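PDB 3BHW: BREX protein BrxA, which probably takes part in a type 1 BREX phage-exclusion system, which protects bacteria by blocking replication of double-stranded phage DNA without degrading it. Local coordinates for residues Q112-R122 with T169-I177. Numbering follows the deposited sequence. Where two conformers were deposited one is given.
Sequences QFRMFRPDLPR and TYRLKSVRI
Bends at chi2 (-130°) and chi3 (58°) turn the side chain of Arg171 so that the edge of its guanidinium meets the carbonyl of Pro118, where NE donates to Pro118 O at 3.1 Å. The same carbonyl oxygen accepts the backbone N of Leu172 at 2.9 Å through an almost straight bond. The two donors arrive from opposite faces of the carbonyl plane, so the oxygen is gripped from both sides, with a weak third bond from Arg171 NH1. Arg117 CB lies over one face of the guanidinium, 3.7 Å from Arg171 NE.

Two residues further along the loop the direction of donation reverses: Leu120 N gives its hydrogen to Tyr170 O at 2.8 Å. Together the two backbone bonds enclose Asp119 and Arg171 in an isolated beta bridge, a case of two irregular loops pairing in an otherwise helical protein. The bridge ties the link between helices 99-112 and 122-135 to the loop that precedes helix 179-187. Gln112, at the end of helix 99-112, reaches along its own segment, its NE2 donating to Asp119 O.

Leu172 sits in an apolar patch beside the bridge. Its CB meets Phe113 CZ at 3.7 Å, its CG packs on Leu120 CB, and Val109 of helix 99-112 also touches it. The edge of the Phe113 ring is turned to the backbone of Lys173, with CZ 3.4 Å from Lys173 O.

At the other end, Arg122 NE donates to Tyr170 OH (3.1 Å), the guanidinium and phenol planes lying 61° apart. A water accepts from Arg122 NH2 and also hydrogen-bonds to Tyr170 OH, while Arg122 NH1 forms a salt bridge with Asp152 of helix 145-161. A second water donates to both Asp119 OD2 and Thr169 O.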
ATOM      1  N   GLN A 112      -1.923   8.272  17.260  1.00 19.18           N
ATOM      2  CA  GLN A 112      -2.385   7.206  18.162  1.00 20.44           C
ATOM      3  C   GLN A 112      -1.232   6.601  18.944  1.00 20.82           C
ATOM      4  O   GLN A 112      -1.428   6.174  20.054  1.00 21.83           O
ATOM      5  CB  GLN A 112      -3.115   6.074  17.415  1.00 21.33           C
ATOM      6  CG  GLN A 112      -4.482   6.447  16.928  1.00 22.41           C
ATOM      7  CD  GLN A 112      -5.400   6.902  18.066  1.00 22.69           C
ATOM      8  OE1 GLN A 112      -5.431   8.094  18.416  1.00 24.83           O
ATOM      9  NE2 GLN A 112      -6.106   5.966  18.665  1.00 22.76           N
ATOM     10  N   PHE A 113      -0.057   6.516  18.341  1.00 20.76           N
ATOM     11  CA  PHE A 113       1.111   5.931  19.008  1.00 22.03           C
ATOM     12  C   PHE A 113       1.568   6.820  20.166  1.00 22.96           C
ATOM     13  O   PHE A 113       2.577   6.539  20.836  1.00 25.63           O
ATOM     14  CB  PHE A 113       2.243   5.671  18.015  1.00 22.69           C
ATOM     15  CG  PHE A 113       2.127   4.345  17.288  1.00 21.37           C
ATOM     16  CD1 PHE A 113       2.544   3.183  17.905  1.00 21.89           C
ATOM     17  CD2 PHE A 113       1.581   4.263  16.005  1.00 19.25           C
ATOM     18  CE1 PHE A 113       2.452   1.965  17.303  1.00 20.52           C
ATOM     19  CE2 PHE A 113       1.501   3.036  15.366  1.00 20.59           C
ATOM     20  CZ  PHE A 113       1.932   1.874  16.016  1.00 22.31           C
ATOM     21  N   ARG A 114       0.838   7.908  20.400  1.00 22.99           N
ATOM     22  CA  ARG A 114       1.098   8.641  21.607  1.00 22.96           C
ATOM     23  C   ARG A 114       0.348   8.084  22.814  1.00 23.56           C
ATOM     24  O   ARG A 114       0.764   8.287  23.930  1.00 23.02           O
ATOM     25  CB  ARG A 114       0.875  10.108  21.444  1.00 22.41           C
ATOM     26  CG  ARG A 114       1.879  10.815  22.262  1.00 20.63           C
ATOM     27  CD  ARG A 114       1.739  12.256  22.032  1.00 22.93           C
ATOM     28  NE  ARG A 114       2.090  12.943  23.242  1.00 19.88           N
ATOM     29  CZ  ARG A 114       2.017  14.251  23.374  1.00 18.51           C
ATOM     30  NH1 ARG A 114       2.362  14.820  24.501  1.00 20.40           N
ATOM     31  NH2 ARG A 114       1.529  15.001  22.371  1.00 15.90           N
ATOM     32  N   MET A 115      -0.775   7.419  22.588  1.00 23.79           N
ATOM     33  CA  MET A 115      -1.487   6.781  23.710  1.00 24.99           C
ATOM     34  C   MET A 115      -0.615   5.752  24.407  1.00 26.68           C
ATOM     35  O   MET A 115       0.424   5.307  23.875  1.00 27.79           O
ATOM     36  CB  MET A 115      -2.698   5.996  23.188  1.00 25.83           C
ATOM     37  CG  MET A 115      -3.946   6.722  22.788  1.00 25.84           C
ATOM     38  SD  MET A 115      -4.805   5.475  21.796  1.00 22.44           S
ATOM     39  CE  MET A 115      -5.671   4.534  23.001  1.00 21.76           C
ATOM     40  N   PHE A 116      -1.039   5.358  25.601  1.00 27.17           N
ATOM     41  CA  PHE A 116      -0.595   4.123  26.234  0.50 26.95           C
ATOM     42  C   PHE A 116      -1.448   3.006  25.648  1.00 27.47           C
ATOM     43  O   PHE A 116      -2.669   3.138  25.660  1.00 27.17           O
ATOM     44  CB  PHE A 116      -0.825   4.225  27.744  0.50 26.77           C
ATOM     45  CG  PHE A 116      -0.651   2.920  28.492  0.50 26.12           C
ATOM     46  CD1 PHE A 116       0.590   2.295  28.569  0.50 27.02           C
ATOM     47  CD2 PHE A 116      -1.731   2.341  29.152  0.50 25.58           C
ATOM     48  CE1 PHE A 116       0.749   1.104  29.274  0.50 26.42           C
ATOM     49  CE2 PHE A 116      -1.582   1.159  29.862  0.50 26.31           C
ATOM     50  CZ  PHE A 116      -0.338   0.536  29.921  0.50 26.58           C
ATOM     51  N   ARG A 117      -0.835   1.927  25.182  1.00 26.64           N
ATOM     52  CA  ARG A 117      -1.561   0.877  24.465  1.00 26.10           C
ATOM     53  C   ARG A 117      -2.346   1.518  23.333  1.00 24.95           C
ATOM     54  O   ARG A 117      -3.568   1.608  23.409  1.00 25.84           O
ATOM     55  CB  ARG A 117      -2.528   0.132  25.386  1.00 26.24           C
ATOM     56  CG  ARG A 117      -1.905  -0.326  26.684  1.00 28.77           C
ATOM     57  CD  ARG A 117      -1.751  -1.802  26.749  1.00 32.51           C
ATOM     58  NE  ARG A 117      -1.593  -2.114  28.157  1.00 36.76           N
ATOM     59  CZ  ARG A 117      -1.159  -3.260  28.658  1.00 36.62           C
ATOM     60  NH1 ARG A 117      -1.051  -3.381  29.968  1.00 36.79           N
ATOM     61  NH2 ARG A 117      -0.836  -4.267  27.862  1.00 38.91           N
ATOM     62  N   PRO A 118      -1.634   2.010  22.309  1.00 24.84           N
ATOM     63  CA  PRO A 118      -2.296   2.596  21.165  1.00 23.75           C
ATOM     64  C   PRO A 118      -3.255   1.589  20.517  1.00 22.72           C
ATOM     65  O   PRO A 118      -2.970   0.376  20.460  1.00 20.86           O
ATOM     66  CB  PRO A 118      -1.145   2.933  20.226  1.00 24.10           C
ATOM     67  CG  PRO A 118       0.078   2.976  21.057  1.00 25.34           C
ATOM     68  CD  PRO A 118      -0.163   2.047  22.195  1.00 25.64           C
ATOM     69  N   ASP A 119      -4.394   2.102  20.064  1.00 22.22           N
ATOM     70  CA  ASP A 119      -5.311   1.334  19.242  1.00 21.93           C
ATOM     71  C   ASP A 119      -5.793   2.128  18.039  1.00 21.78           C
ATOM     72  O   ASP A 119      -5.535   3.357  17.914  1.00 20.91           O
ATOM     73  CB  ASP A 119      -6.480   0.802  20.087  1.00 22.16           C
ATOM     74  CG  ASP A 119      -7.303   1.891  20.742  1.00 22.41           C
ATOM     75  OD1 ASP A 119      -7.319   3.044  20.292  1.00 25.94           O
ATOM     76  OD2 ASP A 119      -8.002   1.562  21.727  1.00 26.10           O
ATOM     77  N   LEU A 120      -6.501   1.430  17.148  1.00 20.49           N
ATOM     78  CA  LEU A 120      -7.034   2.080  15.963  1.00 19.95           C
ATOM     79  C   LEU A 120      -8.419   1.522  15.665  1.00 20.98           C
ATOM     80  O   LEU A 120      -8.612   0.818  14.699  1.00 20.79           O
ATOM     81  CB  LEU A 120      -6.070   1.854  14.787  1.00 20.19           C
ATOM     82  CG  LEU A 120      -6.246   2.742  13.546  1.00 19.13           C
ATOM     83  CD1 LEU A 120      -5.856   4.185  13.879  1.00 19.52           C
ATOM     84  CD2 LEU A 120      -5.428   2.232  12.357  1.00 19.58           C
ATOM     85  N   PRO A 121      -9.401   1.809  16.533  1.00 22.10           N
ATOM     86  CA  PRO A 121     -10.728   1.273  16.273  1.00 22.61           C
ATOM     87  C   PRO A 121     -11.337   1.881  15.017  1.00 22.76           C
ATOM     88  O   PRO A 121     -10.933   2.982  14.620  1.00 20.88           O
ATOM     89  CB  PRO A 121     -11.504   1.668  17.539  1.00 21.98           C
ATOM     90  CG  PRO A 121     -10.817   2.800  18.064  1.00 23.47           C
ATOM     91  CD  PRO A 121      -9.367   2.560  17.792  1.00 21.61           C
ATOM     92  N   ARG A 122     -12.274   1.153  14.402  1.00 23.15           N
ATOM     93  CA  ARG A 122     -12.917   1.575  13.148  1.00 24.83           C
ATOM     94  C   ARG A 122     -13.556   2.960  13.140  1.00 24.78           C
ATOM     95  O   ARG A 122     -13.524   3.631  12.117  1.00 25.56           O
ATOM     96  CB  ARG A 122     -13.885   0.512  12.642  1.00 25.61           C
ATOM     97  CG  ARG A 122     -13.188  -0.786  12.308  1.00 26.52           C
ATOM     98  CD  ARG A 122     -12.905  -0.940  10.805  1.00 31.40           C
ATOM     99  NE  ARG A 122     -12.455  -2.307  10.491  1.00 33.54           N
ATOM    100  CZ  ARG A 122     -12.679  -2.921   9.333  1.00 33.11           C
ATOM    101  NH1 ARG A 122     -13.355  -2.299   8.375  1.00 31.21           N
ATOM    102  NH2 ARG A 122     -12.241  -4.161   9.131  1.00 33.62           N
ATOM    103  N   THR A 169      -8.828  -6.398  19.091  1.00 30.74           N
ATOM    104  CA  THR A 169      -8.399  -5.276  19.931  1.00 30.40           C
ATOM    105  C   THR A 169      -8.188  -3.990  19.106  1.00 30.40           C
ATOM    106  O   THR A 169      -8.246  -2.869  19.634  1.00 31.54           O
ATOM    107  CB  THR A 169      -7.070  -5.597  20.654  1.00 30.13           C
ATOM    108  OG1 THR A 169      -6.049  -5.897  19.682  1.00 32.19           O
ATOM    109  CG2 THR A 169      -7.196  -6.777  21.626  1.00 30.77           C
ATOM    110  N   TYR A 170      -7.979  -4.155  17.804  1.00 29.92           N
ATOM    111  CA  TYR A 170      -7.330  -3.136  16.945  1.00 28.39           C
ATOM    112  C   TYR A 170      -6.136  -2.450  17.609  1.00 27.46           C
ATOM    113  O   TYR A 170      -5.856  -1.271  17.344  1.00 25.26           O
ATOM    114  CB  TYR A 170      -8.315  -2.108  16.395  1.00 28.81           C
ATOM    115  CG  TYR A 170      -9.331  -2.699  15.456  1.00 29.56           C
ATOM    116  CD1 TYR A 170      -8.934  -3.386  14.312  1.00 29.93           C
ATOM    117  CD2 TYR A 170     -10.691  -2.577  15.712  1.00 31.57           C
ATOM    118  CE1 TYR A 170      -9.856  -3.926  13.450  1.00 29.90           C
ATOM    119  CE2 TYR A 170     -11.621  -3.123  14.853  1.00 30.13           C
ATOM    120  CZ  TYR A 170     -11.191  -3.801  13.726  1.00 31.81           C
ATOM    121  OH  TYR A 170     -12.117  -4.338  12.863  1.00 32.00           O
ATOM    122  N   ARG A 171      -5.444  -3.193  18.474  1.00 26.96           N
ATOM    123  CA  ARG A 171      -4.225  -2.702  19.101  1.00 26.13           C
ATOM    124  C   ARG A 171      -3.121  -2.485  18.077  1.00 25.49           C
ATOM    125  O   ARG A 171      -2.886  -3.297  17.186  1.00 25.35           O
ATOM    126  CB  ARG A 171      -3.762  -3.578  20.271  1.00 26.58           C
ATOM    127  CG  ARG A 171      -4.441  -3.184  21.590  1.00 29.93           C
ATOM    128  CD  ARG A 171      -3.463  -2.992  22.740  1.00 34.49           C
ATOM    129  NE  ARG A 171      -2.474  -1.970  22.389  1.00 39.15           N
ATOM    130  CZ  ARG A 171      -1.157  -2.164  22.334  1.00 41.78           C
ATOM    131  NH1 ARG A 171      -0.379  -1.159  21.975  1.00 41.45           N
ATOM    132  NH2 ARG A 171      -0.616  -3.344  22.655  1.00 41.24           N
ATOM    133  N   LEU A 172      -2.416  -1.387  18.239  1.00 24.76           N
ATOM    134  CA  LEU A 172      -1.349  -1.057  17.317  1.00 24.27           C
ATOM    135  C   LEU A 172      -0.033  -1.488  17.915  1.00 25.66           C
ATOM    136  O   LEU A 172       0.127  -1.445  19.143  1.00 24.53           O
ATOM    137  CB  LEU A 172      -1.340   0.450  17.083  1.00 24.38           C
ATOM    138  CG  LEU A 172      -2.310   1.066  16.066  1.00 22.68           C
ATOM    139  CD1 LEU A 172      -2.262   2.566  16.257  1.00 20.85           C
ATOM    140  CD2 LEU A 172      -1.928   0.686  14.629  1.00 23.76           C
ATOM    141  N   LYS A 173       0.905  -1.896  17.063  1.00 25.61           N
ATOM    142  CA  LYS A 173       2.264  -2.215  17.485  1.00 26.91           C
ATOM    143  C   LYS A 173       3.223  -1.503  16.572  1.00 27.50           C
ATOM    144  O   LYS A 173       2.932  -1.274  15.392  1.00 26.79           O
ATOM    145  CB  LYS A 173       2.559  -3.729  17.437  1.00 27.27           C
ATOM    146  CG  LYS A 173       3.923  -4.131  18.064  1.00 30.12           C
ATOM    147  CD  LYS A 173       4.421  -5.536  17.578  1.00 29.90           C
ATOM    148  CE  LYS A 173       5.506  -6.192  18.494  1.00 30.55           C
ATOM    149  NZ  LYS A 173       6.988  -5.916  18.171  1.00 33.22           N
ATOM    150  N   SER A 174       4.385  -1.162  17.113  1.00 27.68           N
ATOM    151  CA  SER A 174       5.392  -0.524  16.309  1.00 29.60           C
ATOM    152  C   SER A 174       5.979  -1.583  15.388  1.00 29.82           C
ATOM    153  O   SER A 174       6.029  -2.773  15.736  1.00 30.92           O
ATOM    154  CB  SER A 174       6.469   0.118  17.180  1.00 30.21           C
ATOM    155  OG  SER A 174       7.126  -0.850  17.971  1.00 33.04           O
ATOM    156  N   VAL A 175       6.406  -1.132  14.212  1.00 29.50           N
ATOM    157  CA  VAL A 175       7.020  -1.993  13.220  1.00 29.36           C
ATOM    158  C   VAL A 175       8.232  -1.257  12.667  1.00 28.35           C
ATOM    159  O   VAL A 175       8.130  -0.094  12.265  1.00 29.49           O
ATOM    160  CB  VAL A 175       6.035  -2.358  12.083  1.00 29.06           C
ATOM    161  CG1 VAL A 175       4.924  -3.277  12.597  1.00 30.64           C
ATOM    162  CG2 VAL A 175       5.450  -1.107  11.434  1.00 30.60           C
ATOM    163  N   ARG A 176       9.379  -1.935  12.701  1.00 27.36           N
ATOM    164  CA  ARG A 176      10.652  -1.428  12.185  1.00 27.12           C
ATOM    165  C   ARG A 176      10.723  -1.697  10.694  1.00 25.75           C
ATOM    166  O   ARG A 176      10.734  -2.847  10.285  1.00 25.10           O
ATOM    167  CB  ARG A 176      11.822  -2.117  12.933  1.00 28.11           C
ATOM    168  CG  ARG A 176      13.176  -2.165  12.200  1.00 31.70           C
ATOM    169  CD  ARG A 176      13.981  -0.880  12.375  1.00 38.16           C
ATOM    170  NE  ARG A 176      15.171  -0.742  11.510  1.00 41.85           N
ATOM    171  CZ  ARG A 176      15.717  -1.684  10.730  1.00 41.75           C
ATOM    172  NH1 ARG A 176      15.218  -2.914  10.662  1.00 42.65           N
ATOM    173  NH2 ARG A 176      16.799  -1.386  10.021  1.00 41.73           N
ATOM    174  N   ILE A 177      10.739  -0.629   9.885  1.00 24.84           N
ATOM    175  CA  ILE A 177      10.886  -0.773   8.446  1.00 24.40           C
ATOM    176  C   ILE A 177      12.347  -1.116   8.113  1.00 24.91           C
ATOM    177  O   ILE A 177      13.297  -0.490   8.633  1.00 25.23           O
ATOM    178  CB  ILE A 177      10.422   0.476   7.646  1.00 23.77           C
ATOM    179  CG1 ILE A 177       8.916   0.760   7.846  1.00 24.30           C
ATOM    180  CG2 ILE A 177      10.720   0.293   6.211  1.00 23.25           C
ATOM    181  CD1 ILE A 177       7.999  -0.399   7.432  1.00 22.94           C
TER
HETATM  182  O   HOH W   1      -9.597  -0.695  20.435  1.00 42.01           O
HETATM  183  O   HOH W   2     -12.030  -5.982  10.996  1.00 38.88           O